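Local structure of dinoflagellate luciferase (Lingulodinium polyedrum, 1VPR) at residues I166-Q172 and T202-Y206; L96-D101 and S299-Y303; V222-R227 and Y239-V243. The protein catalyses, in this third of its three homologous luciferase domains, the oxygen-dependent oxidation of dinoflagellate luciferin, an open tetrapyrrole, with emission of blue light. One frame throughout, in Å; residues are numbered along the deposited sequence.

Contact 1: I166-Q172 and T202-Y206; sequences ITVSGGQ and TGGMY
Gly170, Gly171 and Gln172 close tightly on Thr202 and Gly203, backbone against backbone. The amide of Gly203 gives its hydrogen to Gly170 O (N to O 2.9 Å), and the amide of Gln172 returns a bond to Gly203 O (N to O 2.8 Å), the donor lying in the carbonyl plane and the bond nearly straight at 168°. A beta carbon on Gly171 would press against the selenium of Met205, a selenomethionine, while the backbone angles of Gly170 would jam one against the preceding carbonyl. Beside this turn Thr202 crosses Gln172 obliquely, its OG1 3.2 Å from Gln172 CB; that hydroxyl is bonded to Thr197 O and Lys224, and Gln172 OE1 to His65.

Further along, the Thr167 side chain is directed toward 202-206, and its OG1, beside the backbone N (chi1 -54°), donates to Gly204 O at 2.6 Å, tilted from the carbonyl plane. Its amide bonds Met205 O (N to O 3.0 Å) from above that carbonyl plane. Ile166 and Tyr206 make a buried but sparse apolar touch, CD1 to CB 3.9 Å, as a non-hydrogen-bonded antiparallel pair where strand 163-169 meets the start of strand 206-212 in the calycin sheet.

The solvent side is looser. Here water 1 donates to Thr167 O and to Met205 O (water O to Met205 O 2.7 Å), joining two acceptors that cannot bond each other, and Met205 is partly exposed. Gly204 O and Met205 O thus receive the Thr167 hydroxyl and amide in turn, so one residue fixes two successive carbonyls of a segment that has little regular structure before its strand begins.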
ATOM      1  N   ILE A 166      -1.479  -7.168 -11.862  1.00 14.35           N
ATOM      2  CA  ILE A 166      -0.333  -6.463 -12.415  1.00 14.42           C
ATOM      3  C   ILE A 166      -0.705  -5.023 -12.773  1.00 14.33           C
ATOM      4  O   ILE A 166      -1.668  -4.765 -13.499  1.00 13.33           O
ATOM      5  CB  ILE A 166       0.203  -7.191 -13.680  1.00 13.02           C
ATOM      6  CG1 ILE A 166       0.847  -8.518 -13.286  1.00 13.93           C
ATOM      7  CG2 ILE A 166       1.192  -6.300 -14.436  1.00 14.28           C
ATOM      8  CD1 ILE A 166       2.017  -8.374 -12.297  1.00 17.58           C
ATOM      9  N   THR A 167       0.079  -4.086 -12.259  1.00 14.94           N
ATOM     10  CA  THR A 167      -0.138  -2.668 -12.504  1.00 14.74           C
ATOM     11  C   THR A 167      -0.001  -2.298 -13.974  1.00 14.98           C
ATOM     12  O   THR A 167       1.031  -2.601 -14.617  1.00 14.10           O
ATOM     13  CB  THR A 167       0.871  -1.838 -11.716  1.00 15.78           C
ATOM     14  OG1 THR A 167       0.810  -2.215 -10.334  1.00 16.71           O
ATOM     15  CG2 THR A 167       0.576  -0.347 -11.880  1.00 13.02           C
ATOM     16  N   VAL A 168      -1.017  -1.614 -14.503  1.00 11.44           N
ATOM     17  CA  VAL A 168      -0.973  -1.205 -15.896  1.00 13.39           C
ATOM     18  C   VAL A 168      -1.064   0.311 -16.039  1.00 14.42           C
ATOM     19  O   VAL A 168      -0.927   0.860 -17.130  1.00 16.11           O
ATOM     20  CB  VAL A 168      -2.066  -1.938 -16.760  1.00 13.88           C
ATOM     21  CG1 VAL A 168      -1.708  -3.420 -16.881  1.00 13.25           C
ATOM     22  CG2 VAL A 168      -3.474  -1.776 -16.136  1.00 17.53           C
ATOM     23  N   SER A 169      -1.264   1.002 -14.932  1.00 16.40           N
ATOM     24  CA  SER A 169      -1.302   2.458 -14.989  1.00 18.04           C
ATOM     25  C   SER A 169      -1.105   3.037 -13.612  1.00 18.47           C
ATOM     26  O   SER A 169      -1.658   2.534 -12.629  1.00 18.63           O
ATOM     27  CB  SER A 169      -2.623   2.970 -15.557  1.00 17.66           C
ATOM     28  OG  SER A 169      -2.619   4.391 -15.523  1.00 22.11           O
ATOM     29  N   GLY A 170      -0.300   4.094 -13.544  1.00 16.47           N
ATOM     30  CA  GLY A 170      -0.062   4.750 -12.273  1.00 16.44           C
ATOM     31  C   GLY A 170       1.042   4.132 -11.450  1.00 16.98           C
ATOM     32  O   GLY A 170       1.150   4.424 -10.257  1.00 17.46           O
ATOM     33  N   GLY A 171       1.859   3.282 -12.063  1.00 16.70           N
ATOM     34  CA  GLY A 171       2.947   2.677 -11.330  1.00 17.29           C
ATOM     35  C   GLY A 171       4.014   3.696 -10.974  1.00 19.63           C
ATOM     36  O   GLY A 171       4.314   4.630 -11.758  1.00 19.18           O
ATOM     37  N   GLN A 172       4.613   3.525  -9.801  1.00 17.76           N
ATOM     38  CA  GLN A 172       5.645   4.460  -9.371  1.00 17.28           C
ATOM     39  C   GLN A 172       6.897   4.427 -10.225  1.00 18.85           C
ATOM     40  O   GLN A 172       7.546   5.456 -10.392  1.00 21.64           O
ATOM     41  CB  GLN A 172       6.042   4.221  -7.916  1.00 18.41           C
ATOM     42  CG  GLN A 172       7.040   5.258  -7.399  1.00 20.41           C
ATOM     43  CD  GLN A 172       7.609   4.905  -6.048  1.00 20.80           C
ATOM     44  OE1 GLN A 172       7.970   3.751  -5.787  1.00 22.65           O
ATOM     45  NE2 GLN A 172       7.703   5.899  -5.174  1.00 20.97           N
ATOM     46  N   THR A 202       0.800   6.153  -5.770  1.00 15.09           N
ATOM     47  CA  THR A 202       1.190   5.458  -6.998  1.00 13.40           C
ATOM     48  C   THR A 202       1.210   3.979  -6.647  1.00 13.81           C
ATOM     49  O   THR A 202       1.141   3.621  -5.480  1.00 13.35           O
ATOM     50  CB  THR A 202       2.602   5.853  -7.523  1.00 13.10           C
ATOM     51  OG1 THR A 202       3.584   5.629  -6.502  1.00 14.46           O
ATOM     52  CG2 THR A 202       2.621   7.305  -7.922  1.00 14.27           C
ATOM     53  N   GLY A 203       1.316   3.106  -7.646  1.00 14.23           N
ATOM     54  CA  GLY A 203       1.334   1.702  -7.300  1.00 16.39           C
ATOM     55  C   GLY A 203       2.691   1.029  -7.404  1.00 17.23           C
ATOM     56  O   GLY A 203       3.659   1.583  -7.960  1.00 15.59           O
ATOM     57  N   GLY A 204       2.766  -0.169  -6.830  1.00 18.18           N
ATOM     58  CA  GLY A 204       3.971  -0.959  -6.950  1.00 19.12           C
ATOM     59  C   GLY A 204       3.725  -1.570  -8.321  1.00 20.76           C
ATOM     60  O   GLY A 204       2.785  -1.146  -9.023  1.00 19.06           O
HETATM   61  N   MSE A 205       4.499  -2.565  -8.731  1.00 20.07           N
HETATM   62  CA  MSE A 205       4.242  -3.121 -10.051  1.00 24.25           C
HETATM   63  C   MSE A 205       3.233  -4.262  -9.995  1.00 20.03           C
HETATM   64  O   MSE A 205       2.735  -4.715 -11.032  1.00 16.59           O
HETATM   65  CB  MSE A 205       5.553  -3.569 -10.726  1.00 34.19           C
HETATM   66  CG  MSE A 205       6.470  -2.394 -11.212  1.00 47.75           C
HETATM   67 SE   MSE A 205       5.601  -0.645 -11.758  1.00 68.35          SE
HETATM   68  CE  MSE A 205       5.129  -0.995 -13.620  1.00 59.79           C
ATOM     69  N   TYR A 206       2.874  -4.675  -8.778  1.00 18.72           N
ATOM     70  CA  TYR A 206       1.934  -5.777  -8.593  1.00 15.60           C
ATOM     71  C   TYR A 206       1.300  -5.799  -7.211  1.00 15.72           C
ATOM     72  O   TYR A 206       1.662  -5.033  -6.320  1.00 17.27           O
ATOM     73  CB  TYR A 206       2.684  -7.097  -8.714  1.00 15.25           C
ATOM     74  CG  TYR A 206       3.563  -7.364  -7.499  1.00 17.04           C
ATOM     75  CD1 TYR A 206       4.794  -6.741  -7.352  1.00 18.01           C
ATOM     76  CD2 TYR A 206       3.128  -8.189  -6.465  1.00 18.58           C
ATOM     77  CE1 TYR A 206       5.576  -6.933  -6.197  1.00 20.18           C
ATOM     78  CE2 TYR A 206       3.893  -8.382  -5.305  1.00 19.53           C
ATOM     79  CZ  TYR A 206       5.110  -7.754  -5.178  1.00 20.28           C
ATOM     80  OH  TYR A 206       5.856  -7.933  -4.033  1.00 23.87           O
TER
HETATM   81  O   HOH W   1       3.410  -3.799 -13.526  1.00 19.53           O

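Contact 2: L96-D101 and S299-Y303; sequences LLKEAD and SFVFY
Leu96, Leu97 and Ala100 of helix 87-100 pack on Phe300 and Phe302 of strand 297-307, an apolar helix-on-sheet contact on one face of the calycin sheet. The short segments run roughly antiparallel, at 148°, with axes 10.2 Å apart. Ala100 CB sits over the centre of the Phe300 ring, a CH-pi contact with CB 3.8 Å from the centroid and only 12° off the ring normal. The same methyl meets Phe302 at its edge, near the ring plane, so that it touches the two aromatics in directions roughly at right angles. With its CG beside the backbone N (chi1 -73°), Phe302 brings CE2 to 3.5 Å from Leu96 CB and CE1, on the other side of CZ, to 3.7 Å from Leu97 CD2, both leucines lying on the same side of the ring plane. An alanine in place of Phe302 would take away the ring that both leucines touch and is likely to open a gap beneath this turn of the helix. Around the contact, Phe302 also touches Val168 and Ser169 of strand 163-169, Phe300 lies on Arg289 and Ala291 of strand 285-294, and Leu96 also touches Phe280 and Val282 of strand 271-282.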
ATOM      1  N   LEU A  96     -10.332   3.465 -19.591  1.00 23.13           N
ATOM      2  CA  LEU A  96     -10.734   3.466 -18.181  1.00 21.29           C
ATOM      3  C   LEU A  96     -10.222   4.727 -17.464  1.00 23.30           C
ATOM      4  O   LEU A  96     -10.905   5.296 -16.606  1.00 21.66           O
ATOM      5  CB  LEU A  96     -10.176   2.233 -17.465  1.00 20.25           C
ATOM      6  CG  LEU A  96     -10.739   0.860 -17.830  1.00 19.71           C
ATOM      7  CD1 LEU A  96      -9.955  -0.234 -17.094  1.00 20.30           C
ATOM      8  CD2 LEU A  96     -12.220   0.800 -17.449  1.00 23.36           C
ATOM      9  N   LEU A  97      -9.010   5.151 -17.808  1.00 22.32           N
ATOM     10  CA  LEU A  97      -8.411   6.336 -17.198  1.00 27.87           C
ATOM     11  C   LEU A  97      -9.287   7.563 -17.450  1.00 28.31           C
ATOM     12  O   LEU A  97      -9.597   8.333 -16.526  1.00 29.68           O
ATOM     13  CB  LEU A  97      -7.026   6.581 -17.795  1.00 30.75           C
ATOM     14  CG  LEU A  97      -5.821   6.340 -16.902  1.00 34.15           C
ATOM     15  CD1 LEU A  97      -4.547   6.689 -17.672  1.00 36.70           C
ATOM     16  CD2 LEU A  97      -5.945   7.208 -15.643  1.00 34.22           C
ATOM     17  N   LYS A  98      -9.676   7.729 -18.713  1.00 29.54           N
ATOM     18  CA  LYS A  98     -10.520   8.834 -19.141  1.00 29.43           C
ATOM     19  C   LYS A  98     -11.891   8.717 -18.484  1.00 29.10           C
ATOM     20  O   LYS A  98     -12.472   9.707 -18.079  1.00 30.22           O
ATOM     21  CB  LYS A  98     -10.649   8.821 -20.652  1.00 28.10           C
ATOM     22  N   GLU A  99     -12.408   7.502 -18.376  1.00 29.75           N
ATOM     23  CA  GLU A  99     -13.709   7.314 -17.742  1.00 29.83           C
ATOM     24  C   GLU A  99     -13.616   7.626 -16.251  1.00 29.52           C
ATOM     25  O   GLU A  99     -14.586   8.068 -15.644  1.00 30.80           O
ATOM     26  CB  GLU A  99     -14.197   5.876 -17.935  1.00 31.56           C
ATOM     27  CG  GLU A  99     -14.591   5.562 -19.358  1.00 35.13           C
ATOM     28  CD  GLU A  99     -15.026   4.126 -19.545  1.00 38.19           C
ATOM     29  OE1 GLU A  99     -15.375   3.756 -20.688  1.00 41.75           O
ATOM     30  OE2 GLU A  99     -15.026   3.360 -18.560  1.00 39.97           O
ATOM     31  N   ALA A 100     -12.442   7.411 -15.669  1.00 27.18           N
ATOM     32  CA  ALA A 100     -12.250   7.661 -14.251  1.00 27.33           C
ATOM     33  C   ALA A 100     -12.484   9.124 -13.867  1.00 26.79           C
ATOM     34  O   ALA A 100     -12.949   9.398 -12.770  1.00 27.48           O
ATOM     35  CB  ALA A 100     -10.859   7.223 -13.836  1.00 25.86           C
ATOM     36  N   ASP A 101     -12.179  10.070 -14.748  1.00 28.80           N
ATOM     37  CA  ASP A 101     -12.387  11.480 -14.398  1.00 30.49           C
ATOM     38  C   ASP A 101     -13.840  11.919 -14.283  1.00 31.80           C
ATOM     39  O   ASP A 101     -14.132  12.906 -13.605  1.00 32.44           O
ATOM     40  CB  ASP A 101     -11.688  12.397 -15.396  1.00 33.83           C
ATOM     41  CG  ASP A 101     -10.199  12.235 -15.361  1.00 36.86           C
ATOM     42  OD1 ASP A 101      -9.615  12.346 -14.254  1.00 38.35           O
ATOM     43  OD2 ASP A 101      -9.609  11.981 -16.431  1.00 39.34           O
ATOM     44  N   SER A 299      -5.586  10.417  -7.194  1.00 21.40           N
ATOM     45  CA  SER A 299      -4.566   9.679  -7.966  1.00 21.04           C
ATOM     46  C   SER A 299      -5.075   8.251  -8.226  1.00 19.97           C
ATOM     47  O   SER A 299      -5.467   7.570  -7.274  1.00 19.45           O
ATOM     48  CB  SER A 299      -3.259   9.591  -7.183  1.00 22.27           C
ATOM     49  OG  SER A 299      -2.722  10.872  -6.924  1.00 25.02           O
ATOM     50  N   PHE A 300      -5.069   7.810  -9.494  1.00 18.93           N
ATOM     51  CA  PHE A 300      -5.529   6.473  -9.873  1.00 18.79           C
ATOM     52  C   PHE A 300      -4.419   5.469 -10.199  1.00 17.89           C
ATOM     53  O   PHE A 300      -3.392   5.822 -10.784  1.00 18.42           O
ATOM     54  CB  PHE A 300      -6.452   6.527 -11.110  1.00 18.82           C
ATOM     55  CG  PHE A 300      -7.717   7.309 -10.904  1.00 20.49           C
ATOM     56  CD1 PHE A 300      -7.795   8.653 -11.290  1.00 20.16           C
ATOM     57  CD2 PHE A 300      -8.819   6.714 -10.307  1.00 18.60           C
ATOM     58  CE1 PHE A 300      -8.953   9.381 -11.078  1.00 20.58           C
ATOM     59  CE2 PHE A 300      -9.989   7.440 -10.091  1.00 20.89           C
ATOM     60  CZ  PHE A 300     -10.054   8.771 -10.474  1.00 21.87           C
ATOM     61  N   VAL A 301      -4.633   4.216  -9.792  1.00 16.78           N
ATOM     62  CA  VAL A 301      -3.708   3.132 -10.104  1.00 14.15           C
ATOM     63  C   VAL A 301      -4.618   2.066 -10.704  1.00 13.57           C
ATOM     64  O   VAL A 301      -5.692   1.784 -10.152  1.00 14.87           O
ATOM     65  CB  VAL A 301      -2.988   2.553  -8.829  1.00 12.14           C
ATOM     66  CG1 VAL A 301      -2.085   1.376  -9.238  1.00 12.91           C
ATOM     67  CG2 VAL A 301      -2.143   3.636  -8.172  1.00 13.73           C
ATOM     68  N   PHE A 302      -4.231   1.510 -11.852  1.00 14.49           N
ATOM     69  CA  PHE A 302      -5.019   0.442 -12.483  1.00 12.90           C
ATOM     70  C   PHE A 302      -4.191  -0.824 -12.558  1.00 14.15           C
ATOM     71  O   PHE A 302      -2.986  -0.767 -12.875  1.00 14.27           O
ATOM     72  CB  PHE A 302      -5.450   0.810 -13.913  1.00 12.41           C
ATOM     73  CG  PHE A 302      -6.539   1.850 -13.976  1.00 13.04           C
ATOM     74  CD1 PHE A 302      -6.232   3.200 -13.866  1.00 13.42           C
ATOM     75  CD2 PHE A 302      -7.866   1.472 -14.132  1.00 12.84           C
ATOM     76  CE1 PHE A 302      -7.232   4.162 -13.914  1.00 15.21           C
ATOM     77  CE2 PHE A 302      -8.869   2.424 -14.185  1.00 15.12           C
ATOM     78  CZ  PHE A 302      -8.550   3.772 -14.075  1.00 12.75           C
ATOM     79  N   TYR A 303      -4.842  -1.959 -12.287  1.00 13.20           N
ATOM     80  CA  TYR A 303      -4.200  -3.280 -12.335  1.00 12.74           C
ATOM     81  C   TYR A 303      -5.082  -4.202 -13.150  1.00 13.57           C
ATOM     82  O   TYR A 303      -6.318  -4.051 -13.166  1.00 13.58           O
ATOM     83  CB  TYR A 303      -4.105  -3.926 -10.942  1.00 13.54           C
ATOM     84  CG  TYR A 303      -3.575  -3.052  -9.816  1.00 13.14           C
ATOM     85  CD1 TYR A 303      -4.417  -2.181  -9.116  1.00  9.87           C
ATOM     86  CD2 TYR A 303      -2.264  -3.169  -9.397  1.00  9.93           C
ATOM     87  CE1 TYR A 303      -3.947  -1.454  -8.008  1.00 11.55           C
ATOM     88  CE2 TYR A 303      -1.783  -2.452  -8.285  1.00 12.35           C
ATOM     89  CZ  TYR A 303      -2.634  -1.604  -7.596  1.00 13.00           C
ATOM     90  OH  TYR A 303      -2.165  -0.949  -6.470  1.00 14.13           O
TER

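Contact 3: V222-R227 and Y239-V243; sequences VAKFAR and YEPLV
Arg227 reaches across to the backbone carbonyl of Tyr239, and its side chain can be followed atom by atom. CG stands anti to the backbone N (chi1 173°), which sends the chain away from its own amide; the aliphatic part, from CB through CG to CD, lies near water 2 and then water 3, and the side chain also touches Met33 of strand 33-34. A bend at chi3 (28°) then turns the guanidinium to Tyr239. NE donates to water 3 at 2.8 Å, and NH2 donates directly to Tyr239 O at 2.9 Å, from above the carbonyl plane and with a moderately bent bond of 145°. Since water 3 also donates to Tyr239 O, that carbonyl is held twice by the same arginine, once through the water. NH1 turns to Asp353, with which it forms a salt bridge.

The two segments lie where the antiparallel sheet of this calycin barrel has its outermost strands: 222-227 leads into strand 229-233, and 239-243 ends strand 237-241. Between them Phe225 and Leu242 form a single bridge, made by Ala226 N to Pro241 O (3.0 Å) and Val243 N to Lys224 O (3.1 Å).

Over this backbone pairing, Phe225 and Leu242 run side by side, CD2 to CD2 3.7 Å, while Ala226 CB meets the Pro241 ring. Water 2 accepts from Arg227 N and donates to both Pro241 O and Glu240 OE1. The other oxygen of that carboxylate, OE2, is salt-bridged to Arg230 of strand 229-233. Pro241 CD lies over the centre of one face of the Tyr239 ring, 3.6 Å above its plane, and Tyr239 OH bonds Asn247.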
ATOM      1  N   VAL A 222       8.043  -3.881  -2.188  1.00 17.29           N
ATOM      2  CA  VAL A 222       8.990  -3.471  -1.153  1.00 16.72           C
ATOM      3  C   VAL A 222       9.781  -2.243  -1.635  1.00 16.74           C
ATOM      4  O   VAL A 222      10.591  -1.678  -0.909  1.00 17.38           O
ATOM      5  CB  VAL A 222       9.933  -4.620  -0.740  1.00 17.40           C
ATOM      6  CG1 VAL A 222       9.139  -5.633   0.091  1.00 16.98           C
ATOM      7  CG2 VAL A 222      10.550  -5.296  -1.974  1.00 16.94           C
ATOM      8  N   ALA A 223       9.526  -1.812  -2.862  1.00 16.91           N
ATOM      9  CA  ALA A 223      10.182  -0.617  -3.354  1.00 16.33           C
ATOM     10  C   ALA A 223       9.474   0.566  -2.686  1.00 18.46           C
ATOM     11  O   ALA A 223      10.025   1.675  -2.602  1.00 19.70           O
ATOM     12  CB  ALA A 223      10.024  -0.522  -4.851  1.00 15.64           C
ATOM     13  N   LYS A 224       8.256   0.325  -2.197  1.00 15.50           N
ATOM     14  CA  LYS A 224       7.443   1.377  -1.572  1.00 14.50           C
ATOM     15  C   LYS A 224       7.163   1.145  -0.082  1.00 13.84           C
ATOM     16  O   LYS A 224       7.321   2.050   0.749  1.00 15.10           O
ATOM     17  CB  LYS A 224       6.107   1.496  -2.332  1.00 15.02           C
ATOM     18  CG  LYS A 224       6.258   1.804  -3.829  1.00 17.65           C
ATOM     19  CD  LYS A 224       4.941   1.725  -4.632  1.00 15.84           C
ATOM     20  CE  LYS A 224       3.833   2.598  -4.030  1.00 17.31           C
ATOM     21  NZ  LYS A 224       4.145   4.063  -4.039  1.00 12.13           N
ATOM     22  N   PHE A 225       6.740  -0.069   0.250  1.00 13.22           N
ATOM     23  CA  PHE A 225       6.415  -0.439   1.618  1.00 13.82           C
ATOM     24  C   PHE A 225       7.533  -1.248   2.273  1.00 16.26           C
ATOM     25  O   PHE A 225       8.078  -2.185   1.658  1.00 16.23           O
ATOM     26  CB  PHE A 225       5.105  -1.252   1.634  1.00 11.54           C
ATOM     27  CG  PHE A 225       3.931  -0.506   1.049  1.00 11.08           C
ATOM     28  CD1 PHE A 225       3.578  -0.665  -0.292  1.00 12.53           C
ATOM     29  CD2 PHE A 225       3.233   0.416   1.822  1.00 12.20           C
ATOM     30  CE1 PHE A 225       2.549   0.093  -0.856  1.00 13.37           C
ATOM     31  CE2 PHE A 225       2.205   1.182   1.273  1.00 12.23           C
ATOM     32  CZ  PHE A 225       1.862   1.022  -0.064  1.00 12.55           C
ATOM     33  N   ALA A 226       7.849  -0.912   3.524  1.00 14.59           N
ATOM     34  CA  ALA A 226       8.908  -1.616   4.241  1.00 14.82           C
ATOM     35  C   ALA A 226       8.495  -3.055   4.545  1.00 15.77           C
ATOM     36  O   ALA A 226       9.338  -3.929   4.591  1.00 15.24           O
ATOM     37  CB  ALA A 226       9.273  -0.868   5.537  1.00 17.34           C
ATOM     38  N   ARG A 227       7.198  -3.315   4.716  1.00 13.45           N
ATOM     39  CA  ARG A 227       6.756  -4.684   4.993  1.00 16.63           C
ATOM     40  C   ARG A 227       6.250  -5.342   3.699  1.00 15.66           C
ATOM     41  O   ARG A 227       5.381  -4.808   3.017  1.00 14.60           O
ATOM     42  CB  ARG A 227       5.681  -4.680   6.112  1.00 18.23           C
ATOM     43  CG  ARG A 227       5.014  -6.033   6.371  1.00 23.70           C
ATOM     44  CD  ARG A 227       4.366  -6.155   7.747  1.00 24.10           C
ATOM     45  NE  ARG A 227       3.918  -4.891   8.321  1.00 28.82           N
ATOM     46  CZ  ARG A 227       3.887  -4.654   9.635  1.00 30.06           C
ATOM     47  NH1 ARG A 227       4.283  -5.604  10.486  1.00 32.24           N
ATOM     48  NH2 ARG A 227       3.478  -3.475  10.111  1.00 23.45           N
ATOM     49  N   TYR A 239      -0.652  -1.056  10.586  1.00 14.82           N
ATOM     50  CA  TYR A 239       0.427  -0.105  10.473  1.00 12.71           C
ATOM     51  C   TYR A 239       1.264  -0.372   9.218  1.00 14.57           C
ATOM     52  O   TYR A 239       1.669  -1.509   8.970  1.00 13.94           O
ATOM     53  CB  TYR A 239       1.284  -0.244  11.733  1.00 14.56           C
ATOM     54  CG  TYR A 239       2.643   0.421  11.661  1.00 15.25           C
ATOM     55  CD1 TYR A 239       2.762   1.745  11.247  1.00 17.20           C
ATOM     56  CD2 TYR A 239       3.807  -0.277  12.015  1.00 15.15           C
ATOM     57  CE1 TYR A 239       4.003   2.380  11.189  1.00 17.34           C
ATOM     58  CE2 TYR A 239       5.059   0.343  11.954  1.00 17.28           C
ATOM     59  CZ  TYR A 239       5.142   1.681  11.541  1.00 16.98           C
ATOM     60  OH  TYR A 239       6.349   2.345  11.521  1.00 17.86           O
ATOM     61  N   GLU A 240       1.495   0.673   8.430  1.00 15.73           N
ATOM     62  CA  GLU A 240       2.312   0.550   7.236  1.00 15.10           C
ATOM     63  C   GLU A 240       3.599   1.372   7.311  1.00 16.20           C
ATOM     64  O   GLU A 240       3.571   2.586   7.117  1.00 16.80           O
ATOM     65  CB  GLU A 240       1.534   0.995   5.991  1.00 18.04           C
ATOM     66  CG  GLU A 240       0.433   0.041   5.554  1.00 15.99           C
ATOM     67  CD  GLU A 240       0.961  -1.098   4.683  1.00 19.42           C
ATOM     68  OE1 GLU A 240       2.142  -1.507   4.847  1.00 18.21           O
ATOM     69  OE2 GLU A 240       0.173  -1.593   3.846  1.00 17.67           O
ATOM     70  N   PRO A 241       4.732   0.742   7.663  1.00 14.29           N
ATOM     71  CA  PRO A 241       5.967   1.538   7.693  1.00 15.07           C
ATOM     72  C   PRO A 241       6.381   1.690   6.226  1.00 15.86           C
ATOM     73  O   PRO A 241       6.251   0.740   5.443  1.00 17.59           O
ATOM     74  CB  PRO A 241       6.945   0.655   8.469  1.00 13.42           C
ATOM     75  CG  PRO A 241       6.371  -0.742   8.323  1.00 14.29           C
ATOM     76  CD  PRO A 241       4.889  -0.503   8.432  1.00 12.67           C
ATOM     77  N   LEU A 242       6.879   2.864   5.852  1.00 15.91           N
ATOM     78  CA  LEU A 242       7.257   3.129   4.467  1.00 14.77           C
ATOM     79  C   LEU A 242       8.762   3.226   4.268  1.00 16.41           C
ATOM     80  O   LEU A 242       9.506   3.659   5.176  1.00 17.84           O
ATOM     81  CB  LEU A 242       6.618   4.435   4.005  1.00 14.07           C
ATOM     82  CG  LEU A 242       5.124   4.592   4.294  1.00 15.69           C
ATOM     83  CD1 LEU A 242       4.681   5.979   3.851  1.00 14.97           C
ATOM     84  CD2 LEU A 242       4.330   3.498   3.596  1.00 16.66           C
ATOM     85  N   VAL A 243       9.204   2.834   3.078  1.00 16.69           N
ATOM     86  CA  VAL A 243      10.608   2.888   2.708  1.00 19.28           C
ATOM     87  C   VAL A 243      11.078   4.343   2.743  1.00 21.18           C
ATOM     88  O   VAL A 243      12.280   4.612   2.928  1.00 19.64           O
ATOM     89  CB  VAL A 243      10.822   2.329   1.286  1.00 21.30           C
ATOM     90  CG1 VAL A 243      12.226   2.656   0.791  1.00 22.97           C
ATOM     91  CG2 VAL A 243      10.599   0.821   1.289  1.00 20.04           C
TER
HETATM   92  O   HOH W   2       4.894  -1.511   5.101  1.00 15.41           O
HETATM   93  O   HOH W   3       1.856  -3.355   7.114  1.00 21.60           O

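How the contacts relate
From the N terminus, helix 87-100 opens contact 2, whose loop closes only when the chain returns as strand 297-307. Inside that span lie the other two, in series and uncrossed: contact 1 closes from strand 163-169 to 202-206 across two helices, and contact 3 follows, from 222-227 to 239-243 across strand 229-233. Contacts 1 and 2 meet in the sheet, where Val168 and Ser169 both pair with Phe302 in a classic beta bulge. Contacts 1 and 3 meet at Lys224, whose NZ bonds Thr202 OG1. Contacts 2 and 3 do not touch; their nearest atoms are about 7 Å apart, though both reach the same antiparallel sheet of the barrel.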